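Local coordinates for protein prophenoloxidase b (Marsupenaeus japonicus, PDB 3WKY) that is the precursor of a phenoloxidase that, once activated, probably oxidises phenols at a type 3 dicopper centre, at residues G334-L342 with I400-K408; V143-L154 with V166-T175. All blocks are in the same frame, centred on the assembly; numbering follows the deposited sequence.

Interaction 1 of 2, residues G334-L342 with I400-K408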
loop_
_atom_site.group_PDB
_atom_site.type_symbol
_atom_site.label_atom_id
_atom_site.label_comp_id
_atom_site.label_asym_id
_atom_site.label_seq_id
_atom_site.Cartn_x
_atom_site.Cartn_y
_atom_site.Cartn_z
ATOM N N GLY A 334 20.225 27.832 -26.010
ATOM C CA GLY A 334 19.168 27.285 -25.171
ATOM C C GLY A 334 19.692 26.271 -24.165
ATOM O O GLY A 334 19.268 26.278 -23.004
ATOM N N ILE A 335 20.592 25.394 -24.599
ATOM C CA ILE A 335 21.194 24.415 -23.685
ATOM C C ILE A 335 21.893 25.111 -22.510
ATOM O O ILE A 335 21.840 24.629 -21.362
ATOM C CB ILE A 335 22.158 23.449 -24.427
ATOM C CG1 ILE A 335 22.822 22.462 -23.453
ATOM C CG2 ILE A 335 23.239 24.226 -25.207
ATOM C CD1 ILE A 335 21.806 21.532 -22.730
ATOM N N ASN A 336 22.517 26.263 -22.771
ATOM C CA ASN A 336 23.168 27.017 -21.704
ATOM C C ASN A 336 22.159 27.609 -20.725
ATOM O O ASN A 336 22.352 27.549 -19.510
ATOM C CB ASN A 336 24.044 28.141 -22.261
ATOM C CG ASN A 336 24.889 28.791 -21.185
ATOM O OD1 ASN A 336 25.612 28.108 -20.450
ATOM N ND2 ASN A 336 24.787 30.106 -21.063
ATOM N N LEU A 337 21.086 28.191 -21.263
ATOM C CA LEU A 337 20.029 28.770 -20.433
ATOM C C LEU A 337 19.373 27.720 -19.540
ATOM O O LEU A 337 19.063 27.996 -18.369
ATOM C CB LEU A 337 18.963 29.426 -21.323
ATOM C CG LEU A 337 19.409 30.752 -21.952
ATOM C CD1 LEU A 337 18.501 31.115 -23.123
ATOM C CD2 LEU A 337 19.406 31.865 -20.910
ATOM N N VAL A 338 19.142 26.531 -20.098
ATOM C CA VAL A 338 18.544 25.425 -19.321
ATOM C C VAL A 338 19.526 24.980 -18.245
ATOM O O VAL A 338 19.139 24.772 -17.088
ATOM C CB VAL A 338 18.155 24.237 -20.248
ATOM C CG1 VAL A 338 17.727 23.008 -19.428
ATOM C CG2 VAL A 338 17.032 24.652 -21.187
ATOM N N GLY A 339 20.805 24.872 -18.611
ATOM C CA GLY A 339 21.829 24.503 -17.646
ATOM C C GLY A 339 21.905 25.468 -16.478
ATOM O O GLY A 339 21.954 25.036 -15.320
ATOM N N GLU A 340 21.920 26.775 -16.763
ATOM C CA GLU A 340 21.973 27.765 -15.681
ATOM C C GLU A 340 20.714 27.702 -14.817
ATOM O O GLU A 340 20.764 27.968 -13.616
ATOM C CB GLU A 340 22.147 29.188 -16.228
ATOM C CG GLU A 340 23.480 29.444 -16.985
ATOM C CD GLU A 340 24.682 29.618 -16.055
ATOM O OE1 GLU A 340 24.581 29.315 -14.843
ATOM O OE2 GLU A 340 25.745 30.065 -16.535
ATOM N N ALA A 341 19.581 27.362 -15.426
ATOM C CA ALA A 341 18.326 27.292 -14.673
ATOM C C ALA A 341 18.261 26.026 -13.818
ATOM O O ALA A 341 17.684 26.024 -12.716
ATOM C CB ALA A 341 17.130 27.352 -15.624
ATOM N N LEU A 342 18.849 24.949 -14.327
ATOM C CA LEU A 342 18.749 23.639 -13.672
ATOM C C LEU A 342 19.769 23.420 -12.562
ATOM O O LEU A 342 19.465 22.759 -11.562
ATOM C CB LEU A 342 18.851 22.520 -14.721
ATOM C CG LEU A 342 18.745 21.050 -14.303
ATOM C CD1 LEU A 342 17.463 20.810 -13.485
ATOM C CD2 LEU A 342 18.783 20.133 -15.550
ATOM N N ILE A 400 19.229 14.298 -14.348
ATOM C CA ILE A 400 19.669 15.593 -14.855
ATOM C C ILE A 400 19.956 15.511 -16.358
ATOM O O ILE A 400 19.521 16.381 -17.134
ATOM C CB ILE A 400 20.899 16.107 -14.065
ATOM C CG1 ILE A 400 20.489 16.418 -12.612
ATOM C CG2 ILE A 400 21.480 17.356 -14.721
ATOM C CD1 ILE A 400 19.407 17.510 -12.495
ATOM N N ASP A 401 20.636 14.455 -16.788
ATOM C CA ASP A 401 20.936 14.331 -18.217
ATOM C C ASP A 401 19.644 14.143 -19.021
ATOM O O ASP A 401 19.540 14.589 -20.172
ATOM C CB ASP A 401 21.895 13.175 -18.480
ATOM C CG ASP A 401 22.496 13.230 -19.874
ATOM O OD1 ASP A 401 23.249 14.186 -20.157
ATOM O OD2 ASP A 401 22.213 12.333 -20.691
ATOM N N ASN A 402 18.668 13.464 -18.422
ATOM C CA ASN A 402 17.357 13.308 -19.052
ATOM C C ASN A 402 16.669 14.644 -19.294
ATOM O O ASN A 402 15.988 14.813 -20.306
ATOM C CB ASN A 402 16.428 12.411 -18.195
ATOM C CG ASN A 402 16.729 10.934 -18.347
ATOM O OD1 ASN A 402 17.488 10.520 -19.239
ATOM N ND2 ASN A 402 16.105 10.115 -17.486
ATOM N N VAL A 403 16.805 15.582 -18.356
ATOM C CA VAL A 403 16.228 16.908 -18.543
ATOM C C VAL A 403 16.911 17.577 -19.735
ATOM O O VAL A 403 16.255 18.153 -20.613
ATOM C CB VAL A 403 16.418 17.803 -17.311
ATOM C CG1 VAL A 403 15.760 19.177 -17.531
ATOM C CG2 VAL A 403 15.821 17.129 -16.048
ATOM N N PHE A 404 18.232 17.506 -19.755
ATOM C CA PHE A 404 18.979 18.116 -20.867
ATOM C C PHE A 404 18.624 17.486 -22.217
ATOM O O PHE A 404 18.468 18.195 -23.214
ATOM C CB PHE A 404 20.485 18.048 -20.600
ATOM C CG PHE A 404 20.962 19.010 -19.529
ATOM C CD1 PHE A 404 20.631 20.357 -19.590
ATOM C CD2 PHE A 404 21.730 18.563 -18.453
ATOM C CE1 PHE A 404 21.070 21.255 -18.608
ATOM C CE2 PHE A 404 22.172 19.455 -17.472
ATOM C CZ PHE A 404 21.835 20.806 -17.552
ATOM N N HIS A 405 18.482 16.162 -22.249
ATOM C CA HIS A 405 18.129 15.451 -23.491
ATOM C C HIS A 405 16.699 15.809 -23.893
ATOM O O HIS A 405 16.392 15.939 -25.081
ATOM C CB HIS A 405 18.290 13.931 -23.307
ATOM C CG HIS A 405 17.903 13.123 -24.508
ATOM N ND1 HIS A 405 18.592 13.186 -25.700
ATOM C CD2 HIS A 405 16.907 12.224 -24.697
ATOM C CE1 HIS A 405 18.034 12.366 -26.574
ATOM N NE2 HIS A 405 17.014 11.764 -25.988
ATOM N N ARG A 406 15.817 15.977 -22.906
ATOM C CA ARG A 406 14.463 16.450 -23.191
ATOM C C ARG A 406 14.538 17.758 -23.965
ATOM O O ARG A 406 13.828 17.952 -24.962
ATOM C CB ARG A 406 13.678 16.687 -21.899
ATOM C CG ARG A 406 12.204 17.066 -22.123
ATOM C CD ARG A 406 11.573 17.546 -20.800
ATOM N NE ARG A 406 10.131 17.775 -20.916
ATOM C CZ ARG A 406 9.202 16.961 -20.413
ATOM N NH1 ARG A 406 9.550 15.856 -19.754
ATOM N NH2 ARG A 406 7.918 17.257 -20.567
ATOM N N TYR A 407 15.404 18.656 -23.508
ATOM C CA TYR A 407 15.574 19.910 -24.213
ATOM C C TYR A 407 16.198 19.665 -25.605
ATOM O O TYR A 407 15.711 20.201 -26.615
ATOM C CB TYR A 407 16.390 20.935 -23.405
ATOM C CG TYR A 407 16.849 22.025 -24.348
ATOM C CD1 TYR A 407 15.963 23.009 -24.777
ATOM C CD2 TYR A 407 18.135 22.013 -24.891
ATOM C CE1 TYR A 407 16.370 23.981 -25.713
ATOM C CE2 TYR A 407 18.537 22.971 -25.809
ATOM C CZ TYR A 407 17.654 23.950 -26.214
ATOM O OH TYR A 407 18.055 24.906 -27.139
ATOM N N LYS A 408 17.258 18.862 -25.672
ATOM C CA LYS A 408 17.895 18.632 -26.984
ATOM C C LYS A 408 16.902 18.120 -28.022
ATOM O O LYS A 408 16.949 18.519 -29.185
ATOM C CB LYS A 408 19.088 17.677 -26.884
ATOM C CG LYS A 408 20.305 18.249 -26.146
ATOM C CD LYS A 408 20.985 19.360 -26.966
ATOM C CE LYS A 408 22.313 19.788 -26.313
ATOM N NZ LYS A 408 23.048 20.782 -27.186
#
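Gly-334 to Leu-342 and Ile-400 to Lys-408 pack as two nearly antiparallel helical segments, their axes 10.3 Å apart at closest approach and 150° between their directions, with Ile-335 facing Tyr-407 at one end and Leu-342 facing Ile-400 at the other. Phe-404 is the knob at the middle, its ring seated among Ile-335, Val-338, Gly-339 and Leu-342. The bare backbone of Gly-339 admits the ring edge-on: CE1 of Phe-404 lies 3.5 Å from Gly-339 CA. Over one face comes Leu-342, whose CD2 makes a CH-pi contact 4.0 Å from the centroid of the Phe-404 ring and 21° off its normal. Ile-335 crosses the phenyl at about a right angle, bringing CD1 to 3.6 Å from Phe-404 CD1. With CG anti to the backbone nitrogen (chi1 -179°), Leu-342 extends across the interface until its CD2 meets CG1 of Val-403 tip to tip at 3.7 Å, while its other branch slides past Ile-400 CD1. Tyr-407 lies against the start of the opposite helix, its OH 3.3 Å from Gly-334 CA, where any side chain on the glycine would collide with the hydroxyl. Val-338 CG2 rests over a face of the same tyrosine. The phenol oxygen is hydrogen-bonded to Asp-325, which also accepts the N-H of Ile-335, tying both helices to one carboxylate. Lys-408, bent at its second torsion, passes CE across CG1 and CD1 of Ile-335, and its NZ forms salt bridges with Glu-637 and Asp-325. No hydrogen bond joins the two segments directly; this is a helix-helix interface centred on one knob-into-hole in the copper domain of the hemocyanin family. Its Ile-400 end lies near the dicopper cluster, and helix 391-409 also carries His-397 of the cluster pocket.

Interaction 2 of 2, residues V143-L154 with V166-T175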
loop_
_atom_site.group_PDB
_atom_site.type_symbol
_atom_site.label_atom_id
_atom_site.label_comp_id
_atom_site.label_asym_id
_atom_site.label_seq_id
_atom_site.Cartn_x
_atom_site.Cartn_y
_atom_site.Cartn_z
ATOM N N VAL A 143 40.456 7.554 1.094
ATOM C CA VAL A 143 40.998 6.332 1.688
ATOM C C VAL A 143 40.098 5.921 2.859
ATOM O O VAL A 143 39.736 6.766 3.673
ATOM C CB VAL A 143 42.442 6.585 2.198
ATOM C CG1 VAL A 143 43.017 5.353 2.879
ATOM C CG2 VAL A 143 43.346 7.045 1.041
ATOM N N PRO A 144 39.725 4.629 2.931
ATOM C CA PRO A 144 38.752 4.206 3.948
ATOM C C PRO A 144 39.235 4.455 5.357
ATOM O O PRO A 144 40.439 4.409 5.633
ATOM C CB PRO A 144 38.640 2.698 3.730
ATOM C CG PRO A 144 39.074 2.484 2.311
ATOM C CD PRO A 144 40.120 3.519 2.050
ATOM N N THR A 145 38.281 4.713 6.238
ATOM C CA THR A 145 38.539 4.920 7.654
ATOM C C THR A 145 39.527 3.910 8.227
ATOM O O THR A 145 40.504 4.288 8.884
ATOM C CB THR A 145 37.229 4.795 8.427
ATOM O OG1 THR A 145 36.304 5.791 7.961
ATOM C CG2 THR A 145 37.466 4.959 9.930
ATOM N N PHE A 146 39.286 2.628 7.964
ATOM C CA PHE A 146 40.099 1.596 8.586
ATOM C C PHE A 146 41.553 1.640 8.121
ATOM O O PHE A 146 42.455 1.321 8.893
ATOM C CB PHE A 146 39.465 0.198 8.450
ATOM C CG PHE A 146 39.658 -0.459 7.102
ATOM C CD1 PHE A 146 38.841 -0.145 6.030
ATOM C CD2 PHE A 146 40.618 -1.442 6.933
ATOM C CE1 PHE A 146 38.996 -0.769 4.804
ATOM C CE2 PHE A 146 40.778 -2.073 5.713
ATOM C CZ PHE A 146 39.968 -1.728 4.644
ATOM N N ILE A 147 41.777 2.068 6.883
ATOM C CA ILE A 147 43.128 2.176 6.347
ATOM C C ILE A 147 43.894 3.357 6.943
ATOM O O ILE A 147 45.075 3.234 7.286
ATOM C CB ILE A 147 43.102 2.273 4.825
ATOM C CG1 ILE A 147 42.472 1.006 4.260
ATOM C CG2 ILE A 147 44.518 2.423 4.263
ATOM C CD1 ILE A 147 43.288 -0.230 4.587
ATOM N N ILE A 148 43.228 4.502 7.060
ATOM C CA ILE A 148 43.823 5.646 7.741
ATOM C C ILE A 148 44.159 5.283 9.199
ATOM O O ILE A 148 45.236 5.620 9.695
ATOM C CB ILE A 148 42.904 6.884 7.680
ATOM C CG1 ILE A 148 42.694 7.331 6.227
ATOM C CG2 ILE A 148 43.450 8.020 8.550
ATOM C CD1 ILE A 148 43.962 7.817 5.508
ATOM N N ASN A 149 43.249 4.581 9.872
ATOM C CA ASN A 149 43.498 4.171 11.251
ATOM C C ASN A 149 44.634 3.150 11.340
ATOM O O ASN A 149 45.455 3.206 12.266
ATOM C CB ASN A 149 42.220 3.647 11.911
ATOM C CG ASN A 149 41.179 4.731 12.092
ATOM O OD1 ASN A 149 41.503 5.918 12.108
ATOM N ND2 ASN A 149 39.920 4.330 12.232
ATOM N N LYS A 150 44.702 2.247 10.369
ATOM C CA LYS A 150 45.793 1.278 10.296
ATOM C C LYS A 150 47.129 1.983 10.057
ATOM O O LYS A 150 48.151 1.588 10.614
ATOM C CB LYS A 150 45.537 0.248 9.195
ATOM C CG LYS A 150 46.660 -0.760 9.017
ATOM C CD LYS A 150 46.321 -1.800 7.958
ATOM C CE LYS A 150 47.388 -2.894 7.900
ATOM N NZ LYS A 150 47.013 -4.013 6.979
ATOM N N ALA A 151 47.114 3.029 9.233
ATOM C CA ALA A 151 48.315 3.821 8.977
ATOM C C ALA A 151 48.855 4.532 10.232
ATOM O O ALA A 151 50.071 4.604 10.427
ATOM C CB ALA A 151 48.068 4.827 7.852
ATOM N N LYS A 152 47.960 5.066 11.064
ATOM C CA LYS A 152 48.364 5.749 12.304
ATOM C C LYS A 152 49.030 4.768 13.259
ATOM O O LYS A 152 49.987 5.105 13.959
ATOM C CB LYS A 152 47.163 6.428 12.970
ATOM C CG LYS A 152 46.557 7.507 12.098
ATOM C CD LYS A 152 45.448 8.287 12.779
ATOM C CE LYS A 152 45.228 9.603 12.024
ATOM N NZ LYS A 152 44.085 10.404 12.539
ATOM N N LYS A 153 48.500 3.551 13.266
ATOM C CA LYS A 153 49.056 2.459 14.049
ATOM C C LYS A 153 50.466 2.122 13.564
ATOM O O LYS A 153 51.416 2.091 14.350
ATOM C CB LYS A 153 48.149 1.243 13.899
ATOM C CG LYS A 153 48.333 0.152 14.925
ATOM C CD LYS A 153 47.220 -0.874 14.751
ATOM C CE LYS A 153 47.253 -1.955 15.816
ATOM N NZ LYS A 153 45.997 -2.758 15.787
ATOM N N LEU A 154 50.584 1.870 12.265
ATOM C CA LEU A 154 51.856 1.531 11.638
ATOM C C LEU A 154 52.883 2.650 11.790
ATOM O O LEU A 154 54.075 2.389 11.945
ATOM C CB LEU A 154 51.641 1.203 10.158
ATOM C CG LEU A 154 51.428 -0.264 9.773
ATOM C CD1 LEU A 154 50.426 -0.943 10.680
ATOM C CD2 LEU A 154 50.983 -0.376 8.321
ATOM N N VAL A 166 56.566 4.085 5.983
ATOM C CA VAL A 166 55.635 2.970 6.041
ATOM C C VAL A 166 54.727 3.034 4.813
ATOM O O VAL A 166 54.478 4.111 4.269
ATOM C CB VAL A 166 54.813 2.977 7.351
ATOM C CG1 VAL A 166 53.930 4.202 7.424
ATOM C CG2 VAL A 166 53.980 1.722 7.467
ATOM N N VAL A 167 54.270 1.877 4.351
ATOM C CA VAL A 167 53.325 1.820 3.246
ATOM C C VAL A 167 52.113 1.037 3.713
ATOM O O VAL A 167 52.254 -0.027 4.319
ATOM C CB VAL A 167 53.938 1.143 2.008
ATOM C CG1 VAL A 167 52.922 1.085 0.874
ATOM C CG2 VAL A 167 55.185 1.885 1.554
ATOM N N VAL A 168 50.923 1.574 3.471
ATOM C CA VAL A 168 49.704 0.823 3.739
ATOM C C VAL A 168 48.898 0.707 2.444
ATOM O O VAL A 168 48.975 1.590 1.586
ATOM C CB VAL A 168 48.869 1.456 4.883
ATOM C CG1 VAL A 168 48.184 2.732 4.428
ATOM C CG2 VAL A 168 47.861 0.464 5.410
ATOM N N GLU A 169 48.155 -0.387 2.287
ATOM C CA GLU A 169 47.351 -0.581 1.083
ATOM C C GLU A 169 45.994 -1.227 1.353
ATOM O O GLU A 169 45.769 -1.791 2.425
ATOM C CB GLU A 169 48.128 -1.376 0.035
ATOM C CG GLU A 169 48.186 -2.870 0.262
ATOM C CD GLU A 169 48.793 -3.598 -0.926
ATOM O OE1 GLU A 169 49.858 -4.231 -0.756
ATOM O OE2 GLU A 169 48.207 -3.533 -2.031
ATOM N N TRP A 170 45.088 -1.132 0.380
ATOM C CA TRP A 170 43.773 -1.753 0.517
ATOM C C TRP A 170 43.206 -2.220 -0.811
ATOM O O TRP A 170 43.785 -1.967 -1.870
ATOM C CB TRP A 170 42.785 -0.823 1.224
ATOM C CG TRP A 170 41.939 0.036 0.334
ATOM C CD1 TRP A 170 40.689 -0.246 -0.130
ATOM C CD2 TRP A 170 42.267 1.339 -0.160
ATOM N NE1 TRP A 170 40.223 0.795 -0.898
ATOM C CE2 TRP A 170 41.173 1.782 -0.928
ATOM C CE3 TRP A 170 43.382 2.171 -0.029
ATOM C CZ2 TRP A 170 41.165 3.020 -1.570
ATOM C CZ3 TRP A 170 43.371 3.399 -0.664
ATOM C CH2 TRP A 170 42.270 3.811 -1.425
ATOM N N HIS A 171 42.083 -2.930 -0.731
ATOM C CA HIS A 171 41.454 -3.557 -1.890
ATOM C C HIS A 171 39.938 -3.357 -1.831
ATOM O O HIS A 171 39.382 -3.130 -0.754
ATOM C CB HIS A 171 41.797 -5.049 -1.901
ATOM C CG HIS A 171 41.299 -5.787 -3.102
ATOM N ND1 HIS A 171 40.050 -6.383 -3.146
ATOM C CD2 HIS A 171 41.875 -6.053 -4.293
ATOM C CE1 HIS A 171 39.883 -6.963 -4.312
ATOM N NE2 HIS A 171 40.979 -6.784 -5.036
ATOM N N SER A 172 39.276 -3.452 -2.984
ATOM C CA SER A 172 37.822 -3.262 -3.066
ATOM C C SER A 172 37.045 -4.286 -2.237
ATOM O O SER A 172 35.960 -3.984 -1.737
ATOM C CB SER A 172 37.348 -3.292 -4.524
ATOM O OG SER A 172 37.558 -4.572 -5.097
ATOM N N ASP A 173 37.617 -5.479 -2.072
ATOM C CA ASP A 173 37.057 -6.540 -1.220
ATOM C C ASP A 173 36.793 -6.094 0.222
ATOM O O ASP A 173 36.436 -6.915 1.066
ATOM C CB ASP A 173 38.007 -7.751 -1.165
ATOM C CG ASP A 173 37.857 -8.685 -2.358
ATOM O OD1 ASP A 173 36.745 -8.772 -2.923
ATOM O OD2 ASP A 173 38.855 -9.346 -2.722
ATOM N N GLU A 174 36.969 -4.806 0.506
ATOM C CA GLU A 174 36.974 -4.325 1.882
ATOM C C GLU A 174 35.986 -3.189 2.190
ATOM O O GLU A 174 35.957 -2.700 3.319
ATOM C CB GLU A 174 38.401 -3.913 2.280
ATOM C CG GLU A 174 39.444 -5.021 2.093
ATOM C CD GLU A 174 40.881 -4.531 2.233
ATOM O OE1 GLU A 174 41.626 -4.584 1.232
ATOM O OE2 GLU A 174 41.270 -4.109 3.345
ATOM N N THR A 175 35.174 -2.777 1.217
ATOM C CA THR A 175 34.231 -1.658 1.427
ATOM C C THR A 175 32.781 -1.992 1.047
ATOM O O THR A 175 31.897 -1.126 1.049
ATOM C CB THR A 175 34.657 -0.411 0.641
ATOM O OG1 THR A 175 34.797 -0.739 -0.755
ATOM C CG2 THR A 175 35.984 0.122 1.175
#
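Val-166 opens the contact from the strand, pressing CG2 to 3.6 Å from CB of Leu-154 on the helix that runs back antiparallel to it, the axes 159° apart in direction. Val-167 turns outward, and Val-168 faces the helix again in the alternation of an extended strand. Its two methyls divide the work: CG1 lies 3.7 Å from Ile-147 CG2 and also meets Ala-151 CB, whereas CG2 lies against the aliphatic chain of Lys-150, 3.7 Å from CD. Glu-169 points its side chain away, but its carbonyl oxygen makes a van der Waals contact with Ile-147 CD1. That same methyl reaches 3.5 Å from CB of Trp-170. The chi1 of -61° in Ile-147 turns CG1 and CD1 to the tryptophan and CG2 to Val-168. Cut back to alanine, Ile-147 would lose both branches, which would probably open a gap beside Val-168 and Trp-170 CB. In the conformer modelled, Pro-144 CD stands over one face of the indole of Trp-170, 3.7 Å from the centroid of the six-membered ring, in a CH-pi contact 14° off the normal. Val-143 CG2 approaches CZ3 obliquely. Beyond the tryptophan the chain turns through a short 3-10 segment. In the modelled conformer of Phe-146, the Glu-174 carboxylate comes to the ring edge, a contact less certain than the others, and Thr-175 CG2 lies 4.1 Å from CG of Pro-144, the N-cap residue. Strand 165-169 is one of the two outermost strands of its sheet within this chain, hydrogen-bonded in parallel to strand 472-481; helix 145-160 packs over the face of the sheet at this margin, with Ala-151 reaching Val-473 of strand 472-481, while Thr-145 and Asn-149 meet Gly-268 of the second subunit.

Both contacts belong to the copper-containing part of the chain, yet they lie on opposite sides of the chain's centre, 41 Å apart between centres and about 25 Å at their nearest atoms, without touching. They follow in series: interaction 2 is complete before interaction 1 begins. Interaction 1 is the one near the metal site, the side chain of Ile-400 lying about 6 Å from the dicopper-oxygen cluster, and Ile-400 also touches His-357, which lines that pocket. Interaction 2 instead joins a helix to an outermost strand of the sheet; the side chain of Val-167 is about 9 Å from an N-acetylglucosamine (NAG) of a glycan attached to the protein. Together they contrast buried helix-on-helix packing with helix-on-strand packing at a partly exposed subunit boundary.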